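Local coordinates for putative hydrolase (Agrobacterium vitis, PDB 3LLC), which is a putative hydrolase of the alpha/beta fold that probably cleaves fatty-acyl thioesters from proteins and perhaps acyl-glucuronide esters, at residues D86-I89 / S90-L93; A120-L123 / I124-L127; M190-G193 / R194-V198. All blocks are in the same frame, centred on the assembly; numbering follows the deposited sequence.

Interaction 1: residues D86-I89 / S90-L93; sequences DGTI and SRWL
The indole of W92 lies flat beneath the chain that leads into its own helix: G87 CA rests 3.3 Å above one face, off toward the rim, and T88 O hovers 3.0 Å above the same face. G87 CA comes closest to the ring at W92 CZ2, 3.4 Å away, so the backbone passes over the rim of the benzene part. T88 N also lies over this face, buried and without a polar partner. H77 meets the indole edge-to-face, and W92 NE1 donates to S75 O. At the guanidinium of R91, D86 O lies 3.0 Å from R91 NE; the arginine chain, bent at chi3 (59°), folds back along the loop beside T88. The first turn of helix 89-103, the helix that follows strand 68-72 in this alpha/beta hydrolase, is N-capped by T88: its OG1 accepts from R91 N at 3.1 Å with an angle of 163°. With chi1 at 62°, OG1 sits between the backbone N and the carbonyl carbon, which points it at the R91 amide. Ordinary helical bonds follow, W92 N to T88 O (2.9 Å) and L93 N to I89 O (2.9 Å). On helix 115-128, W92 reaches M115 and I119, and I89 reaches W118.

Interaction 2: residues A120-L123 / I124-L127; sequences ALRL and IQEL. With EDO (1,2-ethanediol), chain C.
R122 arches forward along its helix to meet Q125 and E126, bent at chi2 (-74°) and again at chi3. Its NH1 donates to Q125 OE1 at 3.0 Å, with an N-H...O angle of 154°; the amide oxygen meets the guanidinium at its edge and close to its plane, while the amide plane itself is turned 59° from that of the guanidinium. R122 NE donates to N196 OD1, so two different nitrogens of the group are held and its rotation is restrained. R122 NH2 forms a salt bridge to E126 OE2 whose hydrogen bond is weak (3.3 Å); E126 has two conformers, so this link is doubtful. The other end of the Q125 amide, NE2, donates to O2 of a 1,2-ethanediol at 2.8 Å. This polar side is partly exposed. The opposing side is buried and apolar. It is tightest where I124 CG2 presses to 3.1 Å from the backbone L121 O; the contact of L127 CD1 with L123 CG, at 4.4 Å, is looser. A120, L121, I124 and L127 face strand 136-143, while L123 and L127 also pack on L97 of helix 89-103. Regular backbone bonds such as L127 N to L123 O (2.9 Å) run beneath both sides; the one from Q125 N to L121 O is weak. Such a helix, apolar toward the sheet and the neighbouring helix, is typical of a beta-alpha-beta unit, here strand 107-113, helix 115-128 and strand 136-143, and this helix starts at what is probably the nucleophile elbow of an alpha/beta hydrolase, a GxSxG turn with G112, S114 and G116.

Interaction 3: residues M190-G193 / R194-V198; sequences MEDG and RANRV. With EDO (1,2-ethanediol), chain C; EDO (1,2-ethanediol), chain D.
N196 folds its carboxamide back over the preceding turn and crosses the carboxylate of D192, the two planes 60° apart. N196 ND2 donates to the backbone D192 O at 3.1 Å with an angle of 153°, coming from above the carbonyl plane, and lies equally near D192 OD2. D192 carries its carboxylate anti to the backbone N (chi1 174°), which swings it beside the N196 amide; there S90 OG of helix 89-103 bonds to both D192 OD1 and N196 ND2. With OD1 taken up by R122, both ends of the amide are used and its orientation is fixed. The backbone changes pattern here. M190 O and R194 N are too far apart for a normal helical bond; instead R194 N reaches E191 O at 3.3 Å, and N196 N turns to G193 O at 3.2 Å. These i+3 bonds replace i+4 ones, as in 3-10 winding, and both approach from above the carbonyl plane. D192 O takes the ND2 bond and a weak one from N196 N. Past this point V198 O accepts at 2.7 Å from O2 of the chain C 1,2-ethanediol, the molecule that also binds Q125 NE2. R194 pairs with E155 and R197 with D152, tying this segment to the chain around helix 149-154. The whole turn belongs to the region inserted between sheet strands 136-143 and 209-214, where many alpha/beta hydrolases carry a cap, and it lies against helix 89-103 through D192 and N196 and against helix 115-128 through N196 and V198.

How the interactions relate
Following the chain, interaction 1 starts helix 89-103, interaction 2 spans the C-terminal half of helix 115-128, and interaction 3 comes much later, on helix 187-195 and the turn after it. All three are local and run in series, so none nests in or crosses another, and none closes a long loop. In space they meet: L93 of 90-93 packs its methyls on R122 and L123 of 120-123, joining the two earlier helices directly. Interaction 3 touches both of these. The chain between strands 136-143 and 209-214 is thereby fastened to two helices that accompany the central sheet.

Interaction 1: residues D86-I89 / S90-L93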
loop_
_atom_site.group_PDB
_atom_site.type_symbol
_atom_site.label_atom_id
_atom_site.label_comp_id
_atom_site.label_asym_id
_atom_site.label_seq_id
_atom_site.Cartn_x
_atom_site.Cartn_y
_atom_site.Cartn_z
ATOM N N ASP A 86 4.445 -0.282 17.447
ATOM C CA ASP A 86 5.058 -1.575 17.106
ATOM C C ASP A 86 5.034 -1.857 15.595
ATOM O O ASP A 86 5.618 -2.839 15.141
ATOM C CB ASP A 86 4.390 -2.726 17.888
ATOM C CG ASP A 86 4.646 -2.654 19.395
ATOM O OD1 ASP A 86 5.709 -2.177 19.804
ATOM O OD2 ASP A 86 3.766 -3.029 20.191
ATOM N N GLY A 87 4.364 -1.014 14.815
ATOM C CA GLY A 87 4.310 -1.159 13.383
ATOM C C GLY A 87 5.630 -0.970 12.630
ATOM O O GLY A 87 6.429 -0.111 12.954
ATOM N N THR A 88 5.836 -1.793 11.605
ATOM C CA THR A 88 6.998 -1.708 10.722
ATOM C C THR A 88 6.526 -2.164 9.331
ATOM O O THR A 88 5.502 -2.865 9.195
ATOM C CB THR A 88 8.168 -2.622 11.193
ATOM O OG1 THR A 88 7.726 -3.993 11.167
ATOM C CG2 THR A 88 8.756 -2.269 12.622
ATOM N N ILE A 89 7.273 -1.808 8.291
ATOM C CA ILE A 89 7.021 -2.324 6.963
ATOM C C ILE A 89 6.961 -3.869 6.989
ATOM O O ILE A 89 6.033 -4.447 6.379
ATOM C CB ILE A 89 8.028 -1.804 5.917
ATOM C CG1 ILE A 89 8.017 -0.259 5.814
ATOM C CG2 ILE A 89 7.739 -2.374 4.543
ATOM C CD1 ILE A 89 6.727 0.311 5.356
ATOM N N SER A 90 7.910 -4.529 7.657
ATOM C CA SER A 90 7.875 -5.999 7.725
ATOM C C SER A 90 6.561 -6.549 8.318
ATOM O O SER A 90 5.986 -7.527 7.791
ATOM C CB SER A 90 9.068 -6.575 8.485
ATOM O OG SER A 90 10.295 -6.352 7.797
ATOM N N ARG A 91 6.100 -5.970 9.440
ATOM C CA ARG A 91 4.865 -6.440 10.094
ATOM C C ARG A 91 3.612 -6.172 9.257
ATOM O O ARG A 91 2.695 -7.017 9.191
ATOM C CB ARG A 91 4.693 -5.826 11.509
ATOM C CG ARG A 91 5.560 -6.520 12.538
ATOM C CD ARG A 91 5.659 -5.774 13.835
ATOM N NE ARG A 91 4.401 -5.519 14.548
ATOM C CZ ARG A 91 3.791 -6.364 15.387
ATOM N NH1 ARG A 91 4.247 -7.599 15.599
ATOM N NH2 ARG A 91 2.685 -5.969 16.016
ATOM N N TRP A 92 3.566 -5.003 8.605
ATOM C CA TRP A 92 2.409 -4.620 7.797
ATOM C C TRP A 92 2.356 -5.428 6.488
ATOM O O TRP A 92 1.280 -5.816 6.038
ATOM C CB TRP A 92 2.411 -3.099 7.544
ATOM C CG TRP A 92 2.134 -2.307 8.838
ATOM C CD1 TRP A 92 1.322 -2.690 9.857
ATOM C CD2 TRP A 92 2.641 -0.995 9.211
ATOM N NE1 TRP A 92 1.289 -1.723 10.851
ATOM C CE2 TRP A 92 2.078 -0.676 10.476
ATOM C CE3 TRP A 92 3.507 -0.085 8.611
ATOM C CZ2 TRP A 92 2.348 0.538 11.140
ATOM C CZ3 TRP A 92 3.797 1.111 9.282
ATOM C CH2 TRP A 92 3.229 1.397 10.536
ATOM N N LEU A 93 3.523 -5.759 5.944
ATOM C CA LEU A 93 3.608 -6.681 4.819
ATOM C C LEU A 93 3.134 -8.079 5.224
ATOM O O LEU A 93 2.391 -8.722 4.466
ATOM C CB LEU A 93 5.054 -6.750 4.294
ATOM C CG LEU A 93 5.367 -7.860 3.268
ATOM C CD1 LEU A 93 4.547 -7.651 1.942
ATOM C CD2 LEU A 93 6.917 -7.860 2.954
#

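Interaction 2: residues A120-L123 / I124-L127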
loop_
_atom_site.group_PDB
_atom_site.type_symbol
_atom_site.label_atom_id
_atom_site.label_comp_id
_atom_site.label_asym_id
_atom_site.label_seq_id
_atom_site.Cartn_x
_atom_site.Cartn_y
_atom_site.Cartn_z
ATOM N N ALA A 120 2.832 -3.177 -1.719
ATOM C CA ALA A 120 2.441 -3.905 -2.954
ATOM C C ALA A 120 3.642 -4.480 -3.695
ATOM O O ALA A 120 3.614 -5.645 -4.138
ATOM C CB ALA A 120 1.634 -2.988 -3.911
ATOM N N LEU A 121 4.700 -3.670 -3.829
ATOM C CA LEU A 121 5.951 -4.111 -4.515
ATOM C C LEU A 121 6.648 -5.249 -3.752
ATOM O O LEU A 121 7.089 -6.240 -4.362
ATOM C CB LEU A 121 6.875 -2.887 -4.713
ATOM C CG LEU A 121 6.374 -1.819 -5.688
ATOM C CD1 LEU A 121 7.086 -0.448 -5.555
ATOM C CD2 LEU A 121 6.510 -2.381 -7.101
ATOM N N ARG A 122 6.726 -5.144 -2.418
ATOM C CA ARG A 122 7.257 -6.251 -1.591
ATOM C C ARG A 122 6.367 -7.516 -1.698
ATOM O O ARG A 122 6.878 -8.651 -1.733
ATOM C CB ARG A 122 7.400 -5.846 -0.104
ATOM C CG ARG A 122 8.601 -4.875 0.167
ATOM C CD ARG A 122 9.973 -5.587 0.091
ATOM N NE ARG A 122 10.097 -6.646 1.079
ATOM C CZ ARG A 122 10.270 -7.942 0.818
ATOM N NH1 ARG A 122 10.399 -8.397 -0.429
ATOM N NH2 ARG A 122 10.342 -8.790 1.818
ATOM N N LEU A 123 5.050 -7.322 -1.730
ATOM C CA LEU A 123 4.105 -8.463 -1.768
ATOM C C LEU A 123 4.307 -9.278 -3.023
ATOM O O LEU A 123 4.353 -10.511 -2.962
ATOM C CB LEU A 123 2.657 -7.941 -1.689
ATOM C CG LEU A 123 1.451 -8.871 -1.560
ATOM C CD1 LEU A 123 1.666 -9.832 -0.441
ATOM C CD2 LEU A 123 0.186 -8.023 -1.300
ATOM N N ILE A 124 4.457 -8.614 -4.162
ATOM C CA ILE A 124 4.696 -9.373 -5.417
ATOM C C ILE A 124 6.003 -10.168 -5.370
ATOM O O ILE A 124 6.054 -11.328 -5.822
ATOM C CB ILE A 124 4.536 -8.457 -6.704
ATOM C CG1 ILE A 124 4.506 -9.292 -7.985
ATOM C CG2 ILE A 124 5.658 -7.415 -6.860
ATOM C CD1 ILE A 124 3.188 -9.938 -8.212
ATOM N N GLN A 125 7.039 -9.586 -4.754
ATOM C CA GLN A 125 8.310 -10.295 -4.530
ATOM C C GLN A 125 8.145 -11.524 -3.653
ATOM O O GLN A 125 8.699 -12.586 -3.970
ATOM C CB GLN A 125 9.419 -9.363 -3.939
ATOM C CG GLN A 125 9.812 -8.227 -4.883
ATOM C CD GLN A 125 10.857 -7.270 -4.286
ATOM O OE1 GLN A 125 10.921 -7.069 -3.054
ATOM N NE2 GLN A 125 11.720 -6.734 -5.150
ATOM N N GLU A 126 7.352 -11.414 -2.588
ATOM C CA GLU A 126 7.108 -12.544 -1.666
ATOM C C GLU A 126 6.327 -13.660 -2.375
ATOM O O GLU A 126 6.626 -14.836 -2.219
ATOM C CB GLU A 126 6.323 -12.097 -0.405
ATOM C CG GLU A 126 7.069 -11.123 0.535
ATOM C CD GLU A 126 7.967 -11.816 1.583
ATOM O OE1 GLU A 126 7.445 -12.265 2.632
ATOM O OE2 GLU A 126 9.205 -11.859 1.382
ATOM N N LEU A 127 5.307 -13.284 -3.144
ATOM C CA LEU A 127 4.538 -14.302 -3.907
ATOM C C LEU A 127 5.399 -14.993 -4.966
ATOM O O LEU A 127 5.381 -16.234 -5.087
ATOM C CB LEU A 127 3.292 -13.675 -4.542
ATOM C CG LEU A 127 2.245 -13.145 -3.551
ATOM C CD1 LEU A 127 1.147 -12.329 -4.275
ATOM C CD2 LEU A 127 1.626 -14.263 -2.736
HETATM C C1 EDO C . 16.010 -6.075 -5.934
HETATM O O1 EDO C . 16.841 -5.026 -5.443
HETATM C C2 EDO C . 14.703 -5.443 -6.353
HETATM O O2 EDO C . 14.006 -5.115 -5.178
#

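Interaction 3: residues M190-G193 / R194-V198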
loop_
_atom_site.group_PDB
_atom_site.type_symbol
_atom_site.label_atom_id
_atom_site.label_comp_id
_atom_site.label_asym_id
_atom_site.label_seq_id
_atom_site.Cartn_x
_atom_site.Cartn_y
_atom_site.Cartn_z
HETATM N N MSE A 190 12.341 3.054 10.905
HETATM C CA MSE A 190 13.459 3.528 10.075
HETATM C C MSE A 190 14.476 2.370 9.815
HETATM O O MSE A 190 14.923 2.199 8.693
HETATM C CB MSE A 190 14.207 4.705 10.736
HETATM C CG MSE A 190 13.333 5.990 10.986
HETATM SE SE MSE A 190 12.754 6.841 9.451
HETATM C CE MSE A 190 14.500 7.291 8.742
ATOM N N GLU A 191 14.797 1.600 10.846
ATOM C CA GLU A 191 15.818 0.529 10.719
ATOM C C GLU A 191 15.275 -0.583 9.791
ATOM O O GLU A 191 15.939 -1.010 8.856
ATOM C CB GLU A 191 16.183 -0.033 12.083
ATOM C CG GLU A 191 17.028 0.910 12.953
ATOM C CD GLU A 191 17.224 0.438 14.374
ATOM O OE1 GLU A 191 16.583 -0.534 14.839
ATOM O OE2 GLU A 191 18.032 1.087 15.051
ATOM N N ASP A 192 14.033 -0.976 10.016
ATOM C CA ASP A 192 13.392 -2.042 9.219
ATOM C C ASP A 192 13.061 -1.604 7.791
ATOM O O ASP A 192 12.973 -2.451 6.903
ATOM C CB ASP A 192 12.178 -2.602 9.986
ATOM C CG ASP A 192 11.359 -3.617 9.172
ATOM O OD1 ASP A 192 11.713 -4.804 9.208
ATOM O OD2 ASP A 192 10.391 -3.230 8.507
ATOM N N GLY A 193 12.929 -0.286 7.527
ATOM C CA GLY A 193 12.694 0.180 6.190
ATOM C C GLY A 193 13.844 -0.216 5.247
ATOM O O GLY A 193 13.594 -0.503 4.068
ATOM N N ARG A 194 15.061 -0.286 5.763
ATOM C CA ARG A 194 16.223 -0.714 4.970
ATOM C C ARG A 194 16.181 -2.228 4.671
ATOM O O ARG A 194 16.657 -2.669 3.599
ATOM C CB ARG A 194 17.556 -0.284 5.606
ATOM C CG ARG A 194 17.926 1.171 5.230
ATOM C CD ARG A 194 19.134 1.697 6.041
ATOM N NE ARG A 194 19.527 3.026 5.543
ATOM C CZ ARG A 194 20.385 3.260 4.553
ATOM N NH1 ARG A 194 21.001 2.258 3.927
ATOM N NH2 ARG A 194 20.667 4.516 4.200
ATOM N N ALA A 195 15.635 -3.007 5.608
ATOM C CA ALA A 195 15.389 -4.449 5.376
ATOM C C ALA A 195 14.454 -4.659 4.183
ATOM O O ALA A 195 14.548 -5.656 3.513
ATOM C CB ALA A 195 14.843 -5.159 6.632
ATOM N N ASN A 196 13.564 -3.713 3.905
ATOM C CA ASN A 196 12.580 -3.804 2.826
ATOM C C ASN A 196 12.853 -2.921 1.584
ATOM O O ASN A 196 11.959 -2.669 0.748
ATOM C CB ASN A 196 11.192 -3.475 3.410
ATOM C CG ASN A 196 10.685 -4.560 4.327
ATOM O OD1 ASN A 196 10.147 -5.565 3.845
ATOM N ND2 ASN A 196 10.840 -4.376 5.672
ATOM N N ARG A 197 14.096 -2.446 1.452
ATOM C CA ARG A 197 14.420 -1.522 0.382
ATOM C C ARG A 197 14.264 -2.257 -0.963
ATOM O O ARG A 197 14.865 -3.333 -1.156
ATOM C CB ARG A 197 15.845 -0.985 0.551
ATOM C CG ARG A 197 16.185 0.243 -0.305
ATOM C CD ARG A 197 17.593 0.765 0.011
ATOM N NE ARG A 197 17.757 2.141 -0.469
ATOM C CZ ARG A 197 18.749 2.955 -0.126
ATOM N NH1 ARG A 197 19.724 2.553 0.676
ATOM N NH2 ARG A 197 18.761 4.203 -0.608
ATOM N N VAL A 198 13.472 -1.692 -1.853
ATOM C CA VAL A 198 13.178 -2.320 -3.176
ATOM C C VAL A 198 13.890 -1.709 -4.382
ATOM O O VAL A 198 14.069 -2.409 -5.408
ATOM C CB VAL A 198 11.637 -2.442 -3.447
ATOM C CG1 VAL A 198 10.970 -3.326 -2.403
ATOM C CG2 VAL A 198 10.917 -1.069 -3.542
HETATM C C1 EDO C . 16.010 -6.075 -5.934
HETATM O O1 EDO C . 16.841 -5.026 -5.443
HETATM C C2 EDO C . 14.703 -5.443 -6.353
HETATM O O2 EDO C . 14.006 -5.115 -5.178
HETATM C C1 EDO D . 14.051 -6.530 0.243
HETATM O O1 EDO D . 13.835 -7.722 1.032
HETATM C C2 EDO D . 13.234 -6.565 -1.037
HETATM O O2 EDO D . 14.065 -6.440 -2.189
#